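Local coordinates for penicillin-binding protein (Bacillus halodurans, PDB 3TG9), which is a member of the serine beta-lactamase and penicillin-binding protein family that probably binds beta-lactams covalently or hydrolyses peptide-like substrates through an active-site serine, at residues B[105-110]-B[152-157]; B[9-14]-B[321-326]; B[37-42]-B[205-210]; B[68-73]-B[249-254]. All coordinates share one frame; numbering follows the deposited sequence.

Contact 1: B[105-110]-B[152-157]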
loop_
_atom_site.group_PDB
_atom_site.type_symbol
_atom_site.label_atom_id
_atom_site.label_comp_id
_atom_site.label_asym_id
_atom_site.label_seq_id
_atom_site.Cartn_x
_atom_site.Cartn_y
_atom_site.Cartn_z
ATOM N N ASP B 105 5.955 -23.330 12.025
ATOM C CA ASP B 105 5.790 -22.415 10.901
ATOM C C ASP B 105 5.006 -21.207 11.397
ATOM O O ASP B 105 4.286 -21.305 12.390
ATOM C CB ASP B 105 4.999 -23.132 9.808
ATOM C CG ASP B 105 5.208 -22.530 8.427
ATOM O OD1 ASP B 105 5.667 -21.368 8.328
ATOM O OD2 ASP B 105 4.904 -23.242 7.444
ATOM N N TYR B 106 5.139 -20.065 10.730
ATOM C CA TYR B 106 4.268 -18.937 11.052
ATOM C C TYR B 106 3.014 -18.981 10.180
ATOM O O TYR B 106 2.046 -18.263 10.423
ATOM C CB TYR B 106 5.004 -17.602 10.912
ATOM C CG TYR B 106 5.338 -17.197 9.488
ATOM C CD1 TYR B 106 4.543 -16.288 8.798
ATOM C CD2 TYR B 106 6.454 -17.709 8.843
ATOM C CE1 TYR B 106 4.845 -15.902 7.499
ATOM C CE2 TYR B 106 6.765 -17.330 7.542
ATOM C CZ TYR B 106 5.956 -16.430 6.877
ATOM O OH TYR B 106 6.263 -16.058 5.588
ATOM N N PHE B 107 3.040 -19.851 9.174
ATOM C CA PHE B 107 1.932 -20.004 8.234
ATOM C C PHE B 107 1.914 -21.432 7.695
ATOM O O PHE B 107 2.520 -21.734 6.658
ATOM C CB PHE B 107 2.047 -18.985 7.081
ATOM C CG PHE B 107 0.844 -18.954 6.170
ATOM C CD1 PHE B 107 -0.403 -18.607 6.659
ATOM C CD2 PHE B 107 0.963 -19.258 4.821
ATOM C CE1 PHE B 107 -1.513 -18.580 5.825
ATOM C CE2 PHE B 107 -0.145 -19.231 3.983
ATOM C CZ PHE B 107 -1.382 -18.891 4.490
ATOM N N ASP B 108 1.234 -22.313 8.418
ATOM C CA ASP B 108 1.131 -23.718 8.036
ATOM C C ASP B 108 0.041 -23.881 6.987
ATOM O O ASP B 108 -1.149 -23.876 7.307
ATOM C CB ASP B 108 0.813 -24.568 9.262
ATOM C CG ASP B 108 0.880 -26.049 8.979
ATOM O OD1 ASP B 108 1.125 -26.806 9.936
ATOM O OD2 ASP B 108 0.692 -26.457 7.814
ATOM N N GLU B 109 0.462 -24.032 5.737
ATOM C CA GLU B 109 -0.451 -24.040 4.600
ATOM C C GLU B 109 -1.326 -25.288 4.546
ATOM O O GLU B 109 -2.272 -25.362 3.760
ATOM C CB GLU B 109 0.336 -23.866 3.293
ATOM C CG GLU B 109 1.198 -22.597 3.282
ATOM C CD GLU B 109 1.760 -22.259 1.904
ATOM O OE1 GLU B 109 2.866 -21.672 1.835
ATOM O OE2 GLU B 109 1.097 -22.583 0.892
ATOM N N GLU B 110 -1.007 -26.263 5.390
ATOM C CA GLU B 110 -1.782 -27.494 5.484
ATOM C C GLU B 110 -3.064 -27.290 6.297
ATOM O O GLU B 110 -4.012 -28.069 6.182
ATOM C CB GLU B 110 -0.923 -28.606 6.099
ATOM C CG GLU B 110 -1.710 -29.788 6.658
ATOM C CD GLU B 110 -0.806 -30.881 7.212
ATOM O OE1 GLU B 110 0.288 -31.093 6.638
ATOM O OE2 GLU B 110 -1.194 -31.521 8.217
ATOM N N TYR B 152 5.422 -29.137 4.209
ATOM C CA TYR B 152 5.734 -27.837 3.611
ATOM C C TYR B 152 5.748 -26.724 4.657
ATOM O O TYR B 152 4.770 -26.512 5.366
ATOM C CB TYR B 152 4.761 -27.494 2.479
ATOM C CG TYR B 152 5.246 -26.356 1.608
ATOM C CD1 TYR B 152 6.128 -26.590 0.563
ATOM C CD2 TYR B 152 4.833 -25.042 1.841
ATOM C CE1 TYR B 152 6.584 -25.549 -0.243
ATOM C CE2 TYR B 152 5.283 -23.992 1.043
ATOM C CZ TYR B 152 6.159 -24.256 -0.000
ATOM O OH TYR B 152 6.617 -23.231 -0.805
ATOM N N ASN B 153 6.868 -26.017 4.732
ATOM C CA ASN B 153 7.129 -25.095 5.822
ATOM C C ASN B 153 7.791 -23.799 5.342
ATOM O O ASN B 153 8.895 -23.819 4.793
ATOM C CB ASN B 153 8.017 -25.792 6.856
ATOM C CG ASN B 153 8.150 -25.008 8.139
ATOM O OD1 ASN B 153 8.591 -23.867 8.136
ATOM N ND2 ASN B 153 7.779 -25.632 9.253
ATOM N N ASN B 154 7.121 -22.674 5.574
ATOM C CA ASN B 154 7.618 -21.379 5.132
ATOM C C ASN B 154 8.706 -20.813 6.041
ATOM O O ASN B 154 9.732 -20.305 5.567
ATOM C CB ASN B 154 6.456 -20.404 5.000
ATOM C CG ASN B 154 5.525 -20.777 3.873
ATOM O OD1 ASN B 154 5.913 -20.754 2.707
ATOM N ND2 ASN B 154 4.294 -21.126 4.210
ATOM N N ALA B 155 8.483 -20.916 7.348
ATOM C CA ALA B 155 9.471 -20.464 8.322
ATOM C C ALA B 155 10.807 -21.157 8.065
ATOM O O ALA B 155 11.871 -20.568 8.239
ATOM C CB ALA B 155 8.981 -20.729 9.746
ATOM N N GLY B 156 10.745 -22.409 7.631
ATOM C CA GLY B 156 11.951 -23.151 7.314
ATOM C C GLY B 156 12.793 -22.478 6.249
ATOM O O GLY B 156 14.021 -22.593 6.247
ATOM N N PHE B 157 12.147 -21.775 5.326
ATOM C CA PHE B 157 12.905 -21.066 4.300
ATOM C C PHE B 157 13.311 -19.666 4.733
ATOM O O PHE B 157 14.253 -19.096 4.182
ATOM C CB PHE B 157 12.196 -21.090 2.940
ATOM C CG PHE B 157 12.610 -22.257 2.089
ATOM C CD1 PHE B 157 12.280 -23.554 2.462
ATOM C CD2 PHE B 157 13.366 -22.066 0.944
ATOM C CE1 PHE B 157 12.677 -24.643 1.693
ATOM C CE2 PHE B 157 13.776 -23.149 0.171
ATOM C CZ PHE B 157 13.425 -24.440 0.547
#
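The carboxylate of Asp105 receives the backbone of 152-157 at the start of helix 155-168: Ala155 N donates to Asp105 OD1 at 3.0 Å and Asn154 N to Asp105 OD2, also at 3.0 Å, each from above the carboxylate plane. Asp105 brings the group there with CG opposite its backbone N (chi1 -158°). Phe107 N bonds to that same OD1 from the other face (3.1 Å), closing an Asx turn. The Asn153 amide is stacked on this carboxylate, planes 8° apart, and its OD1 caps Gly156 N at 2.6 Å. Asn154 ND2 spends its two hydrogens within its own amide plane, on Phe107 O (3.1 Å) and on the anti lone pair of Glu109 OE1 (2.8 Å). Glu109 OE1 meets the edge of the Tyr152 ring, 3.4 Å from CE2. With ND2 held from 105-110, Asn154 OD1 is presented to Lys58 NZ, which also bonds Tyr152 OH, itself bonded to Ser55. Ser55, Lys58, Tyr152 and Asn154 fit the SxxK and YxN motifs of this family, consistent with an active site. The bonding implies that the loop fixes the Asn154 amide rotation, which would make Glu109 and Phe107 second-shell residues of the presumed active site.

Contact 2: B[9-14]-B[321-326]; sequences TIMEDW and YDVMAA
Ile10 pushes its CG2 branch between Val323 and Ala326, touching Ala326 CB at 3.6 Å and Val323 CG1 at 3.7 Å. The methyl reaches this dip because it stands anti to the backbone N, while CG1 takes the place beside that N (chi1 -71°). Val323 is the answering bump: its two methyls part, CG1 meeting Ile10 CG2 and Met11 CG, CG2 entering the angle beside Trp14 CB, 3.7 Å away. The helices concerned, 7-13 and 320-330, are the N- and C-terminal ones; the axes of 9-13 and 321-326 approach to 9.7 Å and run at 147°, roughly antiparallel, as in the terminal helices that flank the central sheet in the serine beta-lactamase fold. On the other side of helix 320-330, Met324 packs on strand 296-303. Trp14 closes the groove at one end. Its indole lies like a lid against Asp322, whose CB sits over the six-membered ring, 3.5 Å from the centroid and 10° off the normal, a CH-pi contact. Farther along the indole, NE1 comes to 4.1 Å from Ala326 CB.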
loop_
_atom_site.group_PDB
_atom_site.type_symbol
_atom_site.label_atom_id
_atom_site.label_comp_id
_atom_site.label_asym_id
_atom_site.label_seq_id
_atom_site.Cartn_x
_atom_site.Cartn_y
_atom_site.Cartn_z
ATOM N N THR B 9 -4.570 -17.365 -26.928
ATOM C CA THR B 9 -5.857 -18.040 -26.894
ATOM C C THR B 9 -6.032 -18.756 -25.569
ATOM O O THR B 9 -7.122 -18.768 -24.988
ATOM C CB THR B 9 -5.963 -19.076 -28.020
ATOM O OG1 THR B 9 -5.655 -18.453 -29.274
ATOM C CG2 THR B 9 -7.363 -19.659 -28.068
ATOM N N ILE B 10 -4.949 -19.359 -25.097
ATOM C CA ILE B 10 -4.973 -20.071 -23.826
ATOM C C ILE B 10 -5.351 -19.120 -22.692
ATOM O O ILE B 10 -6.260 -19.394 -21.900
ATOM C CB ILE B 10 -3.617 -20.746 -23.534
ATOM C CG1 ILE B 10 -3.398 -21.937 -24.478
ATOM C CG2 ILE B 10 -3.550 -21.203 -22.082
ATOM C CD1 ILE B 10 -1.946 -22.386 -24.597
ATOM N N MET B 11 -4.660 -17.991 -22.628
ATOM C CA MET B 11 -4.910 -17.005 -21.576
ATOM C C MET B 11 -6.279 -16.342 -21.688
ATOM O O MET B 11 -6.939 -16.075 -20.677
ATOM C CB MET B 11 -3.780 -15.979 -21.533
ATOM C CG MET B 11 -2.530 -16.578 -20.919
ATOM S SD MET B 11 -1.122 -15.491 -20.876
ATOM C CE MET B 11 -1.687 -14.298 -19.648
ATOM N N GLU B 12 -6.709 -16.108 -22.923
ATOM C CA GLU B 12 -8.016 -15.525 -23.187
ATOM C C GLU B 12 -9.112 -16.464 -22.718
ATOM O O GLU B 12 -10.102 -16.035 -22.128
ATOM C CB GLU B 12 -8.169 -15.240 -24.681
ATOM C CG GLU B 12 -9.066 -14.056 -25.005
ATOM C CD GLU B 12 -8.522 -13.225 -26.161
ATOM O OE1 GLU B 12 -7.531 -13.664 -26.790
ATOM O OE2 GLU B 12 -9.076 -12.134 -26.435
ATOM N N ASP B 13 -8.920 -17.755 -22.977
ATOM C CA ASP B 13 -9.909 -18.763 -22.620
ATOM C C ASP B 13 -9.995 -18.958 -21.112
ATOM O O ASP B 13 -11.075 -19.204 -20.561
ATOM C CB ASP B 13 -9.588 -20.088 -23.318
ATOM C CG ASP B 13 -9.812 -20.024 -24.822
ATOM O OD1 ASP B 13 -10.806 -19.395 -25.253
ATOM O OD2 ASP B 13 -8.996 -20.601 -25.574
ATOM N N TRP B 14 -8.855 -18.846 -20.444
ATOM C CA TRP B 14 -8.829 -18.987 -18.994
ATOM C C TRP B 14 -8.937 -17.640 -18.287
ATOM O O TRP B 14 -8.885 -17.573 -17.057
ATOM C CB TRP B 14 -7.573 -19.738 -18.555
ATOM C CG TRP B 14 -7.589 -21.169 -18.980
ATOM C CD1 TRP B 14 -6.930 -21.721 -20.044
ATOM C CD2 TRP B 14 -8.320 -22.238 -18.363
ATOM N NE1 TRP B 14 -7.198 -23.069 -20.116
ATOM C CE2 TRP B 14 -8.048 -23.409 -19.095
ATOM C CE3 TRP B 14 -9.172 -22.313 -17.254
ATOM C CZ2 TRP B 14 -8.596 -24.642 -18.759
ATOM C CZ3 TRP B 14 -9.718 -23.541 -16.921
ATOM C CH2 TRP B 14 -9.427 -24.689 -17.671
ATOM N N TYR B 321 -2.243 -22.247 -13.049
ATOM C CA TYR B 321 -2.116 -23.686 -13.187
ATOM C C TYR B 321 -2.835 -24.195 -14.429
ATOM O O TYR B 321 -2.262 -24.930 -15.229
ATOM C CB TYR B 321 -2.678 -24.392 -11.965
ATOM C CG TYR B 321 -2.771 -25.878 -12.166
ATOM C CD1 TYR B 321 -3.992 -26.490 -12.416
ATOM C CD2 TYR B 321 -1.633 -26.670 -12.128
ATOM C CE1 TYR B 321 -4.079 -27.852 -12.610
ATOM C CE2 TYR B 321 -1.707 -28.035 -12.317
ATOM C CZ TYR B 321 -2.933 -28.621 -12.557
ATOM O OH TYR B 321 -3.012 -29.983 -12.743
ATOM N N ASP B 322 -4.095 -23.807 -14.576
ATOM C CA ASP B 322 -4.889 -24.197 -15.733
ATOM C C ASP B 322 -4.239 -23.738 -17.028
ATOM O O ASP B 322 -4.305 -24.430 -18.041
ATOM C CB ASP B 322 -6.300 -23.630 -15.626
ATOM C CG ASP B 322 -6.979 -24.021 -14.336
ATOM O OD1 ASP B 322 -7.273 -25.222 -14.164
ATOM O OD2 ASP B 322 -7.212 -23.126 -13.492
ATOM N N VAL B 323 -3.606 -22.572 -16.995
ATOM C CA VAL B 323 -2.896 -22.073 -18.169
ATOM C C VAL B 323 -1.618 -22.875 -18.369
ATOM O O VAL B 323 -1.221 -23.157 -19.502
ATOM C CB VAL B 323 -2.602 -20.559 -18.065
ATOM C CG1 VAL B 323 -1.588 -20.111 -19.120
ATOM C CG2 VAL B 323 -3.893 -19.773 -18.197
ATOM N N MET B 324 -0.987 -23.267 -17.266
ATOM C CA MET B 324 0.219 -24.085 -17.342
ATOM C C MET B 324 -0.056 -25.469 -17.947
ATOM O O MET B 324 0.705 -25.947 -18.788
ATOM C CB MET B 324 0.870 -24.231 -15.968
ATOM C CG MET B 324 1.729 -25.490 -15.827
ATOM S SD MET B 324 3.429 -25.074 -15.409
ATOM C CE MET B 324 3.763 -26.301 -14.158
ATOM N N ALA B 325 -1.141 -26.104 -17.511
ATOM C CA ALA B 325 -1.544 -27.394 -18.061
ATOM C C ALA B 325 -1.829 -27.288 -19.562
ATOM O O ALA B 325 -1.399 -28.135 -20.343
ATOM C CB ALA B 325 -2.761 -27.930 -17.320
ATOM N N ALA B 326 -2.547 -26.238 -19.956
ATOM C CA ALA B 326 -2.868 -26.001 -21.362
ATOM C C ALA B 326 -1.616 -25.906 -22.213
ATOM O O ALA B 326 -1.609 -26.340 -23.365
ATOM C CB ALA B 326 -3.701 -24.746 -21.520
#

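Contact 3: B[37-42]-B[205-210]; sequences ANRAER and YIDLED
Arg39 and Tyr205 run antiparallel alongside one another, the guanidinium flat against the ring near CB and the phenol end back at the Arg39 backbone. The guanidinium and ring planes make 24° with centres 4.4 Å apart, and Arg39 NE stands 3.4 Å from Tyr205 CG. Nearer its backbone, the arginine's CG sits over the same face, 3.7 Å from the ring centroid, a CH-pi contact. The extended arginine chain (chi2 -172°, chi3 -174°) lays CG to NE along the ring and brings the guanidinium over Tyr205 CB. At the far end, Tyr205 OH accepts from Arg39 N at 2.8 Å. A water bridges Tyr205 OH at 2.6 Å, Asn38 OD1 and Ala40 N; it lies in the ring plane by the hydroxyl, and Ala37 O meets the ring edge at CE2. Beyond the ring, Arg39 NH2 makes a long salt bridge with Asp207 OD2, 3.9 Å, and Arg39 also forms a cation-pi contact with Trp213. Ala40 and Glu41 pack on Leu197 and Ile43 of the second subunit, respectively. The arrangement is an arginine-aromatic stack joining the loop after strand 30-34 to the two-stranded hairpin 205-207/213-215.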
loop_
_atom_site.group_PDB
_atom_site.type_symbol
_atom_site.label_atom_id
_atom_site.label_comp_id
_atom_site.label_asym_id
_atom_site.label_seq_id
_atom_site.Cartn_x
_atom_site.Cartn_y
_atom_site.Cartn_z
ATOM N N ALA B 37 -1.763 -4.844 -15.706
ATOM C CA ALA B 37 -0.807 -4.656 -14.624
ATOM C C ALA B 37 -1.365 -3.661 -13.599
ATOM O O ALA B 37 -1.258 -3.871 -12.388
ATOM C CB ALA B 37 0.520 -4.160 -15.174
ATOM N N ASN B 38 -1.967 -2.582 -14.091
ATOM C CA ASN B 38 -2.657 -1.620 -13.229
ATOM C C ASN B 38 -4.041 -1.360 -13.797
ATOM O O ASN B 38 -4.179 -0.705 -14.825
ATOM C CB ASN B 38 -1.857 -0.308 -13.133
ATOM C CG ASN B 38 -2.391 0.643 -12.057
ATOM O OD1 ASN B 38 -3.593 0.888 -11.956
ATOM N ND2 ASN B 38 -1.486 1.176 -11.247
ATOM N N ARG B 39 -5.065 -1.891 -13.145
ATOM C CA ARG B 39 -6.428 -1.718 -13.628
ATOM C C ARG B 39 -6.837 -0.237 -13.662
ATOM O O ARG B 39 -7.157 0.307 -14.725
ATOM C CB ARG B 39 -7.396 -2.525 -12.766
ATOM C CG ARG B 39 -7.056 -4.007 -12.699
ATOM C CD ARG B 39 -8.135 -4.802 -11.992
ATOM N NE ARG B 39 -7.731 -6.195 -11.803
ATOM C CZ ARG B 39 -8.531 -7.149 -11.338
ATOM N NH1 ARG B 39 -9.783 -6.870 -11.035
ATOM N NH2 ARG B 39 -8.079 -8.383 -11.187
ATOM N N ALA B 40 -6.815 0.414 -12.504
ATOM C CA ALA B 40 -7.148 1.834 -12.424
ATOM C C ALA B 40 -6.518 2.643 -13.565
ATOM O O ALA B 40 -7.226 3.264 -14.352
ATOM C CB ALA B 40 -6.740 2.405 -11.064
ATOM N N GLU B 41 -5.193 2.626 -13.652
ATOM C CA GLU B 41 -4.469 3.401 -14.656
ATOM C C GLU B 41 -4.472 2.766 -16.040
ATOM O O GLU B 41 -3.821 3.269 -16.958
ATOM C CB GLU B 41 -3.024 3.623 -14.208
ATOM C CG GLU B 41 -2.917 4.281 -12.852
ATOM C CD GLU B 41 -3.427 5.711 -12.875
ATOM O OE1 GLU B 41 -3.173 6.395 -13.889
ATOM O OE2 GLU B 41 -4.075 6.146 -11.885
ATOM N N ARG B 42 -5.182 1.655 -16.188
ATOM C CA ARG B 42 -5.304 1.010 -17.488
ATOM C C ARG B 42 -3.940 0.742 -18.120
ATOM O O ARG B 42 -3.764 0.889 -19.332
ATOM C CB ARG B 42 -6.142 1.879 -18.426
ATOM C CG ARG B 42 -7.523 2.195 -17.894
ATOM C CD ARG B 42 -8.344 0.931 -17.771
ATOM N NE ARG B 42 -8.618 0.348 -19.082
ATOM C CZ ARG B 42 -9.766 0.499 -19.735
ATOM N NH1 ARG B 42 -10.749 1.212 -19.194
ATOM N NH2 ARG B 42 -9.931 -0.063 -20.926
ATOM N N TYR B 205 -4.054 -8.116 -7.577
ATOM C CA TYR B 205 -5.464 -7.862 -7.325
ATOM C C TYR B 205 -6.160 -9.025 -6.626
ATOM O O TYR B 205 -6.010 -10.203 -7.008
ATOM C CB TYR B 205 -6.177 -7.451 -8.617
ATOM C CG TYR B 205 -5.670 -6.123 -9.138
ATOM C CD1 TYR B 205 -6.257 -4.927 -8.732
ATOM C CD2 TYR B 205 -4.579 -6.061 -9.994
ATOM C CE1 TYR B 205 -5.787 -3.704 -9.187
ATOM C CE2 TYR B 205 -4.096 -4.841 -10.451
ATOM C CZ TYR B 205 -4.707 -3.664 -10.041
ATOM O OH TYR B 205 -4.232 -2.454 -10.488
ATOM N N ILE B 206 -6.904 -8.668 -5.582
ATOM C CA ILE B 206 -7.684 -9.606 -4.796
ATOM C C ILE B 206 -9.158 -9.376 -5.078
ATOM O O ILE B 206 -9.658 -8.259 -4.923
ATOM C CB ILE B 206 -7.483 -9.385 -3.280
ATOM C CG1 ILE B 206 -6.001 -9.399 -2.900
ATOM C CG2 ILE B 206 -8.261 -10.422 -2.491
ATOM C CD1 ILE B 206 -5.745 -9.050 -1.430
ATOM N N ASP B 207 -9.857 -10.430 -5.483
ATOM C CA ASP B 207 -11.287 -10.337 -5.736
ATOM C C ASP B 207 -12.053 -10.896 -4.554
ATOM O O ASP B 207 -11.744 -11.987 -4.064
ATOM C CB ASP B 207 -11.635 -11.027 -7.051
ATOM C CG ASP B 207 -11.183 -10.219 -8.250
ATOM O OD1 ASP B 207 -11.746 -9.125 -8.477
ATOM O OD2 ASP B 207 -10.250 -10.651 -8.957
ATOM N N LEU B 208 -13.036 -10.137 -4.082
ATOM C CA LEU B 208 -13.603 -10.392 -2.764
ATOM C C LEU B 208 -14.998 -10.996 -2.789
ATOM O O LEU B 208 -15.748 -10.824 -3.752
ATOM C CB LEU B 208 -13.606 -9.105 -1.944
ATOM C CG LEU B 208 -12.210 -8.631 -1.551
ATOM C CD1 LEU B 208 -12.218 -7.170 -1.130
ATOM C CD2 LEU B 208 -11.645 -9.530 -0.451
ATOM N N GLU B 209 -15.334 -11.697 -1.708
ATOM C CA GLU B 209 -16.658 -12.291 -1.528
ATOM C C GLU B 209 -17.796 -11.284 -1.746
ATOM O O GLU B 209 -18.936 -11.675 -1.991
ATOM C CB GLU B 209 -16.772 -12.910 -0.124
ATOM C CG GLU B 209 -18.049 -13.726 0.118
ATOM C CD GLU B 209 -18.029 -14.499 1.432
ATOM O OE1 GLU B 209 -18.224 -13.867 2.500
ATOM O OE2 GLU B 209 -17.822 -15.736 1.393
ATOM N N ASP B 210 -17.493 -9.992 -1.665
ATOM C CA ASP B 210 -18.537 -8.983 -1.820
ATOM C C ASP B 210 -18.659 -8.405 -3.239
ATOM O O ASP B 210 -19.465 -7.504 -3.472
ATOM C CB ASP B 210 -18.370 -7.869 -0.779
ATOM C CG ASP B 210 -17.090 -7.070 -0.972
ATOM O OD1 ASP B 210 -16.765 -6.728 -2.128
ATOM O OD2 ASP B 210 -16.420 -6.768 0.038
HETATM O O HOH W 1 -5.359 -0.242 -9.821
#

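Contact 4: B[68-73]-B[249-254]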
loop_
_atom_site.group_PDB
_atom_site.type_symbol
_atom_site.label_atom_id
_atom_site.label_comp_id
_atom_site.label_asym_id
_atom_site.label_seq_id
_atom_site.Cartn_x
_atom_site.Cartn_y
_atom_site.Cartn_z
ATOM N N LEU B 68 26.780 -21.561 -1.384
ATOM C CA LEU B 68 27.603 -21.464 -0.188
ATOM C C LEU B 68 28.244 -22.814 0.108
ATOM O O LEU B 68 29.396 -22.888 0.537
ATOM C CB LEU B 68 26.770 -20.999 1.005
ATOM C CG LEU B 68 26.131 -19.614 0.867
ATOM C CD1 LEU B 68 25.337 -19.285 2.106
ATOM C CD2 LEU B 68 27.189 -18.555 0.602
ATOM N N VAL B 69 27.494 -23.885 -0.117
ATOM C CA VAL B 69 28.049 -25.221 0.056
ATOM C C VAL B 69 29.135 -25.472 -0.990
ATOM O O VAL B 69 30.244 -25.868 -0.647
ATOM C CB VAL B 69 26.959 -26.311 0.019
ATOM C CG1 VAL B 69 27.579 -27.707 0.160
ATOM C CG2 VAL B 69 25.933 -26.067 1.121
ATOM N N GLU B 70 28.830 -25.201 -2.255
ATOM C CA GLU B 70 29.802 -25.391 -3.330
ATOM C C GLU B 70 31.059 -24.555 -3.116
ATOM O O GLU B 70 32.145 -24.931 -3.560
ATOM C CB GLU B 70 29.187 -25.092 -4.706
ATOM C CG GLU B 70 30.210 -24.956 -5.829
ATOM C CD GLU B 70 29.579 -24.844 -7.213
ATOM O OE1 GLU B 70 28.408 -25.253 -7.358
ATOM O OE2 GLU B 70 30.250 -24.355 -8.160
ATOM N N ALA B 71 30.912 -23.422 -2.436
ATOM C CA ALA B 71 32.035 -22.526 -2.190
ATOM C C ALA B 71 32.794 -22.945 -0.940
ATOM O O ALA B 71 33.792 -22.323 -0.568
ATOM C CB ALA B 71 31.549 -21.090 -2.053
ATOM N N GLY B 72 32.309 -23.991 -0.283
ATOM C CA GLY B 72 32.981 -24.523 0.884
ATOM C C GLY B 72 32.840 -23.657 2.120
ATOM O O GLY B 72 33.656 -23.742 3.039
ATOM N N LYS B 73 31.802 -22.828 2.155
ATOM C CA LYS B 73 31.525 -22.012 3.333
ATOM C C LYS B 73 30.463 -22.663 4.203
ATOM O O LYS B 73 30.133 -22.156 5.274
ATOM C CB LYS B 73 31.061 -20.616 2.921
ATOM C CG LYS B 73 32.073 -19.834 2.104
ATOM C CD LYS B 73 33.162 -19.234 2.982
ATOM C CE LYS B 73 32.588 -18.187 3.934
ATOM N NZ LYS B 73 33.651 -17.427 4.640
ATOM N N LEU B 249 25.042 -21.410 -12.563
ATOM C CA LEU B 249 24.769 -20.944 -11.210
ATOM C C LEU B 249 25.491 -21.826 -10.197
ATOM O O LEU B 249 25.974 -21.358 -9.163
ATOM C CB LEU B 249 23.258 -20.941 -10.947
ATOM C CG LEU B 249 22.442 -19.875 -11.695
ATOM C CD1 LEU B 249 20.947 -19.968 -11.384
ATOM C CD2 LEU B 249 22.969 -18.471 -11.396
ATOM N N LEU B 250 25.557 -23.111 -10.511
ATOM C CA LEU B 250 26.247 -24.089 -9.687
ATOM C C LEU B 250 26.969 -25.034 -10.629
ATOM O O LEU B 250 26.611 -25.139 -11.803
ATOM C CB LEU B 250 25.238 -24.886 -8.866
ATOM C CG LEU B 250 24.355 -24.140 -7.871
ATOM C CD1 LEU B 250 22.991 -24.817 -7.782
ATOM C CD2 LEU B 250 25.028 -24.048 -6.503
ATOM N N ASN B 251 27.985 -25.725 -10.134
ATOM C CA ASN B 251 28.646 -26.718 -10.971
ATOM C C ASN B 251 27.724 -27.930 -11.141
ATOM O O ASN B 251 26.657 -27.993 -10.529
ATOM C CB ASN B 251 30.010 -27.104 -10.396
ATOM C CG ASN B 251 29.901 -27.863 -9.095
ATOM O OD1 ASN B 251 28.872 -28.482 -8.798
ATOM N ND2 ASN B 251 30.970 -27.823 -8.302
ATOM N N GLU B 252 28.122 -28.881 -11.974
ATOM C CA GLU B 252 27.259 -30.015 -12.299
ATOM C C GLU B 252 26.839 -30.849 -11.076
ATOM O O GLU B 252 25.665 -31.190 -10.921
ATOM C CB GLU B 252 27.929 -30.894 -13.356
ATOM C CG GLU B 252 27.260 -32.231 -13.551
ATOM C CD GLU B 252 28.041 -33.121 -14.486
ATOM O OE1 GLU B 252 28.010 -32.879 -15.711
ATOM O OE2 GLU B 252 28.692 -34.060 -13.991
ATOM N N THR B 253 27.796 -31.180 -10.216
ATOM C CA THR B 253 27.513 -31.928 -8.996
ATOM C C THR B 253 26.457 -31.250 -8.117
ATOM O O THR B 253 25.513 -31.894 -7.655
ATOM C CB THR B 253 28.781 -32.099 -8.139
ATOM O OG1 THR B 253 29.772 -32.823 -8.876
ATOM C CG2 THR B 253 28.459 -32.857 -6.867
ATOM N N TYR B 254 26.624 -29.954 -7.865
ATOM C CA TYR B 254 25.705 -29.255 -6.961
ATOM C C TYR B 254 24.358 -28.945 -7.597
ATOM O O TYR B 254 23.326 -29.030 -6.936
ATOM C CB TYR B 254 26.359 -28.022 -6.327
ATOM C CG TYR B 254 27.299 -28.418 -5.219
ATOM C CD1 TYR B 254 28.660 -28.584 -5.459
ATOM C CD2 TYR B 254 26.822 -28.684 -3.948
ATOM C CE1 TYR B 254 29.525 -28.969 -4.450
ATOM C CE2 TYR B 254 27.673 -29.069 -2.932
ATOM C CZ TYR B 254 29.023 -29.212 -3.187
ATOM O OH TYR B 254 29.871 -29.600 -2.174
#
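One hydrogen bond crosses between 68-73 and 249-254: Asn251 N donates to Glu70 OE1 at 2.8 Å, met on the syn side and 19° out of the carboxylate plane. The glutamate reaches it with CG anti to its backbone N (chi1 167°) and the chain extended beyond. The same oxygen lies 3.5 Å from Leu250 CB, and Leu250 reaches Cys66 and Gln67 on helix 58-70. Flat groups also stack here. The Glu70 carboxylate and the Asn251 amide lie 14° apart, the two side chains running antiparallel alongside one another, with Glu70 CD 3.5 Å from Asn251 ND2. Asn251 is the N-cap of helix 252-258, its OD1 accepting from Tyr254 N at 2.8 Å, with the donor almost in line with the side-chain C=O. Helix 58-70 ends in a Schellman motif at Gly72, where phi is positive, so the contact sets one helix's C-terminal end against another's N-terminal end. Apolar packing is carried by the Tyr254 ring. Glu70 CB is over one face, 3.9 Å from the centroid, while Val69 CG1 approaches obliquely, 3.4 Å from Tyr254 CE2, the two side chains nearly perpendicular. Phe76 touches both Val69 and Tyr254.

In the fold
From the N terminus, helix 7-13 opens the widest loop, which contact 2 closes only at helix 320-330, which packs on strands 284-293 and 296-303 of the antiparallel sheet; the other three contacts lie within it. Segment 37-42, after strand 30-34, opens the loop that contact 3 closes at strand 205-207. Segment 68-73 on helix 58-70 opens before that closure and meets 249-254 afterwards, so contacts 3 and 4 cross, at opposite sides of the chain's centre, with centres about 42 Å apart. Contact 1, between 105-110 and the start of helix 155-168, falls inside all three loops. Contacts 2 and 3 lie at the sheet side, contacts 1 and 4 among the helices.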